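Local coordinates for protein 4-hydroxy-tetrahydrodipicolinate synthase (Methylacidiphilum fumariolicum SolV, PDB 6T3T) that probably catalyses the condensation of pyruvate with aspartate semialdehyde to 4-hydroxy-tetrahydrodipicolinate, a step of lysine biosynthesis, as a homotetrameric Schiff-base lyase, at residues V251-K254 with T255-M259; D189-T192 with L193-L196. One frame throughout, in Å; residues are numbered along the deposited sequence.

Contact 1 (V251-K254 with T255-M259); sequences VPVK and TALAM
T255 grips the carbonyl of V251 twice, one helical turn back along helix 251-259. Its backbone N gives the ordinary i to i+4 bond to V251 O, and its hydroxyl OG1 gives a second one to the same oxygen at 2.7 Å. The two donors arrive from opposite faces of the carbonyl plane: N is tilted 24° from it, whereas OG1 comes in from the other side, 39° out of the plane. This bond depends on a first torsion of -63°, which sets OG1 beside T255 N and turns it back toward the preceding turn. The V251 and T255 side chains then lie side by side, CG1 of V251 being 3.9 Å from OG1 of T255. Replacing T255 by a valine would probably leave V251 O with a single donor from this turn and put a methyl against a carbonyl that now meets a hydroxyl.

Backbone bonds continue the helix, from A256 N to P252 O at 2.7 Å, from L257 N to V253 O at 3.0 Å and from A258 N to K254 O. On another face the contact is apolar, CG2 of V253 lying 4.4 Å from CD1 of L257. Around the helix, T255 and A256 pack on L279 and L286 of helix 276-295, respectively, while A256 and L257 rest on L210. K254 leaves the helix with CG anti to the backbone N; its NZ forms a salt bridge with E47 and hydrogen bonds to the carbonyls of S12 and E266. The chemistry is thus divided: the buried T255 hydroxyl is satisfied within its own helix, whereas the lysine charge is probably balanced by the E47 carboxylate, from a distant part of the chain.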
loop_
_atom_site.group_PDB
_atom_site.type_symbol
_atom_site.label_atom_id
_atom_site.label_comp_id
_atom_site.label_asym_id
_atom_site.label_seq_id
_atom_site.Cartn_x
_atom_site.Cartn_y
_atom_site.Cartn_z
ATOM N N VAL A 251 19.717 6.849 12.678
ATOM C CA VAL A 251 19.754 6.637 14.127
ATOM C C VAL A 251 20.423 5.322 14.497
ATOM O O VAL A 251 21.319 5.338 15.361
ATOM C CB VAL A 251 18.345 6.759 14.736
ATOM C CG1 VAL A 251 18.445 6.528 16.226
ATOM C CG2 VAL A 251 17.728 8.111 14.449
ATOM N N PRO A 252 20.064 4.167 13.906
ATOM C CA PRO A 252 20.782 2.924 14.280
ATOM C C PRO A 252 22.265 2.956 13.943
ATOM O O PRO A 252 23.084 2.600 14.798
ATOM C CB PRO A 252 20.032 1.829 13.506
ATOM C CG PRO A 252 18.678 2.415 13.233
ATOM C CD PRO A 252 18.964 3.877 12.959
ATOM N N VAL A 253 22.647 3.363 12.728
ATOM C CA VAL A 253 24.068 3.317 12.395
ATOM C C VAL A 253 24.856 4.315 13.242
ATOM O O VAL A 253 25.969 4.025 13.684
ATOM C CB VAL A 253 24.318 3.516 10.887
ATOM C CG1 VAL A 253 24.095 4.972 10.424
ATOM C CG2 VAL A 253 25.727 3.074 10.557
ATOM N N LYS A 254 24.291 5.483 13.528
ATOM C CA LYS A 254 25.045 6.398 14.383
ATOM C C LYS A 254 25.078 5.883 15.825
ATOM O O LYS A 254 26.087 6.038 16.518
ATOM C CB LYS A 254 24.474 7.822 14.310
ATOM C CG LYS A 254 25.248 8.822 15.188
ATOM C CD LYS A 254 24.765 10.252 15.015
ATOM C CE LYS A 254 25.505 10.978 13.910
ATOM N NZ LYS A 254 25.216 12.447 14.039
ATOM N N THR A 255 23.989 5.264 16.286
ATOM C CA THR A 255 23.986 4.609 17.594
ATOM C C THR A 255 25.030 3.497 17.667
ATOM O O THR A 255 25.705 3.327 18.693
ATOM C CB THR A 255 22.593 4.052 17.898
ATOM O OG1 THR A 255 21.663 5.142 17.982
ATOM C CG2 THR A 255 22.597 3.311 19.214
ATOM N N ALA A 256 25.156 2.707 16.601
ATOM C CA ALA A 256 26.148 1.636 16.601
ATOM C C ALA A 256 27.562 2.199 16.680
ATOM O O ALA A 256 28.367 1.759 17.504
ATOM C CB ALA A 256 25.976 0.769 15.351
ATOM N N LEU A 257 27.868 3.217 15.861
ATOM C CA LEU A 257 29.210 3.797 15.877
ATOM C C LEU A 257 29.516 4.431 17.231
ATOM O O LEU A 257 30.658 4.372 17.708
ATOM C CB LEU A 257 29.368 4.823 14.752
ATOM C CG LEU A 257 29.472 4.240 13.334
ATOM C CD1 LEU A 257 29.099 5.290 12.322
ATOM C CD2 LEU A 257 30.880 3.596 13.026
ATOM N N ALA A 258 28.510 5.032 17.876
ATOM C CA ALA A 258 28.755 5.581 19.214
ATOM C C ALA A 258 28.992 4.473 20.233
ATOM O O ALA A 258 29.767 4.654 21.183
ATOM C CB ALA A 258 27.593 6.470 19.666
ATOM N N MET A 259 28.322 3.333 20.078
ATOM C CA MET A 259 28.572 2.228 20.992
ATOM C C MET A 259 30.013 1.729 20.868
ATOM O O MET A 259 30.599 1.273 21.859
ATOM C CB MET A 259 27.584 1.090 20.698
ATOM C CG MET A 259 26.206 1.241 21.336
ATOM S SD MET A 259 25.059 -0.044 20.800
ATOM C CE MET A 259 26.103 -1.479 20.939
#

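Contact 2 (D189-T192 with L193-L196); sequences DALT and LPFL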
loop_
_atom_site.group_PDB
_atom_site.type_symbol
_atom_site.label_atom_id
_atom_site.label_comp_id
_atom_site.label_asym_id
_atom_site.label_seq_id
_atom_site.Cartn_x
_atom_site.Cartn_y
_atom_site.Cartn_z
ATOM N N ASP A 189 21.126 -1.976 1.887
ATOM C CA ASP A 189 22.143 -3.003 2.082
ATOM C C ASP A 189 21.548 -4.406 1.987
ATOM O O ASP A 189 22.181 -5.324 1.449
ATOM C CB ASP A 189 22.838 -2.815 3.428
ATOM C CG ASP A 189 23.887 -1.719 3.408
ATOM O OD1 ASP A 189 24.842 -1.775 2.609
ATOM O OD2 ASP A 189 23.730 -0.770 4.199
ATOM N N ALA A 190 20.327 -4.588 2.508
ATOM C CA ALA A 190 19.705 -5.906 2.537
ATOM C C ALA A 190 19.360 -6.411 1.147
ATOM O O ALA A 190 19.248 -7.615 0.960
ATOM C CB ALA A 190 18.437 -5.865 3.403
ATOM N N LEU A 191 19.227 -5.526 0.160
ATOM C CA LEU A 191 18.872 -5.925 -1.194
ATOM C C LEU A 191 20.056 -5.893 -2.151
ATOM O O LEU A 191 19.871 -6.176 -3.338
ATOM C CB LEU A 191 17.753 -5.015 -1.725
ATOM C CG LEU A 191 16.428 -5.064 -0.962
ATOM C CD1 LEU A 191 15.436 -4.070 -1.548
ATOM C CD2 LEU A 191 15.863 -6.440 -1.044
ATOM N N THR A 192 21.264 -5.546 -1.665
ATOM C CA THR A 192 22.426 -5.433 -2.543
ATOM C C THR A 192 22.648 -6.725 -3.322
ATOM O O THR A 192 22.734 -6.705 -4.556
ATOM C CB THR A 192 23.677 -5.076 -1.739
ATOM O OG1 THR A 192 23.570 -3.746 -1.267
ATOM C CG2 THR A 192 24.954 -5.209 -2.560
ATOM N N LEU A 193 22.701 -7.868 -2.623
ATOM C CA LEU A 193 22.987 -9.114 -3.334
ATOM C C LEU A 193 21.940 -9.455 -4.388
ATOM O O LEU A 193 22.327 -9.798 -5.517
ATOM C CB LEU A 193 23.167 -10.271 -2.345
ATOM C CG LEU A 193 23.348 -11.618 -3.052
ATOM C CD1 LEU A 193 24.668 -11.647 -3.793
ATOM C CD2 LEU A 193 23.300 -12.753 -2.036
ATOM N N PRO A 194 20.630 -9.428 -4.101
ATOM C CA PRO A 194 19.669 -9.685 -5.185
ATOM C C PRO A 194 19.712 -8.614 -6.275
ATOM O O PRO A 194 19.444 -8.929 -7.446
ATOM C CB PRO A 194 18.306 -9.788 -4.458
ATOM C CG PRO A 194 18.512 -9.230 -3.078
ATOM C CD PRO A 194 19.986 -9.291 -2.776
ATOM N N PHE A 195 20.057 -7.368 -5.932
ATOM C CA PHE A 195 20.202 -6.329 -6.950
ATOM C C PHE A 195 21.326 -6.683 -7.918
ATOM O O PHE A 195 21.160 -6.578 -9.132
ATOM C CB PHE A 195 20.446 -4.963 -6.302
ATOM C CG PHE A 195 19.163 -4.184 -5.958
ATOM C CD1 PHE A 195 17.991 -4.827 -5.655
ATOM C CD2 PHE A 195 19.154 -2.801 -5.964
ATOM C CE1 PHE A 195 16.843 -4.111 -5.337
ATOM C CE2 PHE A 195 17.997 -2.074 -5.647
ATOM C CZ PHE A 195 16.850 -2.730 -5.346
ATOM N N LEU A 196 22.482 -7.104 -7.381
ATOM C CA LEU A 196 23.618 -7.571 -8.183
ATOM C C LEU A 196 23.239 -8.703 -9.148
ATOM O O LEU A 196 23.697 -8.739 -10.297
ATOM C CB LEU A 196 24.716 -8.074 -7.234
ATOM C CG LEU A 196 25.817 -7.137 -6.732
ATOM C CD1 LEU A 196 25.289 -5.740 -6.434
ATOM C CD2 LEU A 196 26.442 -7.747 -5.501
HETATM O O HOH W 1 22.704 -7.844 0.157
#
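L191 O accepts from F195 N at 2.9 Å, and T192 O accepts from L196 N at the same distance with an N-H...O angle of 168°; these i to i+4 bonds form the opening turn of helix 192-197. P194 has no N-H to give, and its ring rides on the turn instead, with CD 3.2 Å from L191 O. At the start of the helix, a water receives the N-H of L193 at 2.8 Å and donates to D189 O, bridging the loop to the first turn. This loop and helix follow strand 183-186 of the (beta/alpha)8 barrel and lead on to strand 202-205, next to it in the barrel.

L191 CB lies over the F195 ring, off-centre, 4.2 Å from its centroid and 28° off the normal, in a CH-pi contact. With chi1 at -88°, the ring swings back along the helix, bringing CE1 to 3.8 Å from L191 CB. T192 and L196 run side by side, CG2 of T192 meeting CD1 of L196 at 3.9 Å. F195 also packs on V168 and V171 of helix 168-177, while L191 touches V168, and P194 touches V198, both of the second subunit.

In the fold
Contact 2 lies within the barrel proper, between its seventh and eighth strands, whereas contact 1 belongs to a later helix that follows the eight-stranded part of the chain. Their centres are about 22 Å apart and their nearest atoms about 8 Å, so they do not touch. Each lies near a different part of the probable active site. The V253 side chain of contact 1 is about 4 Å from that of T45, a predicted pyruvate-binding residue. In contact 2, the F195 side chain is about 8 Å from that of K162, the predicted Schiff-base lysine, and the T192 side chain is about 8 Å from that of V204, another predicted pyruvate-binding residue. Of the two, contact 2 alone reaches another subunit.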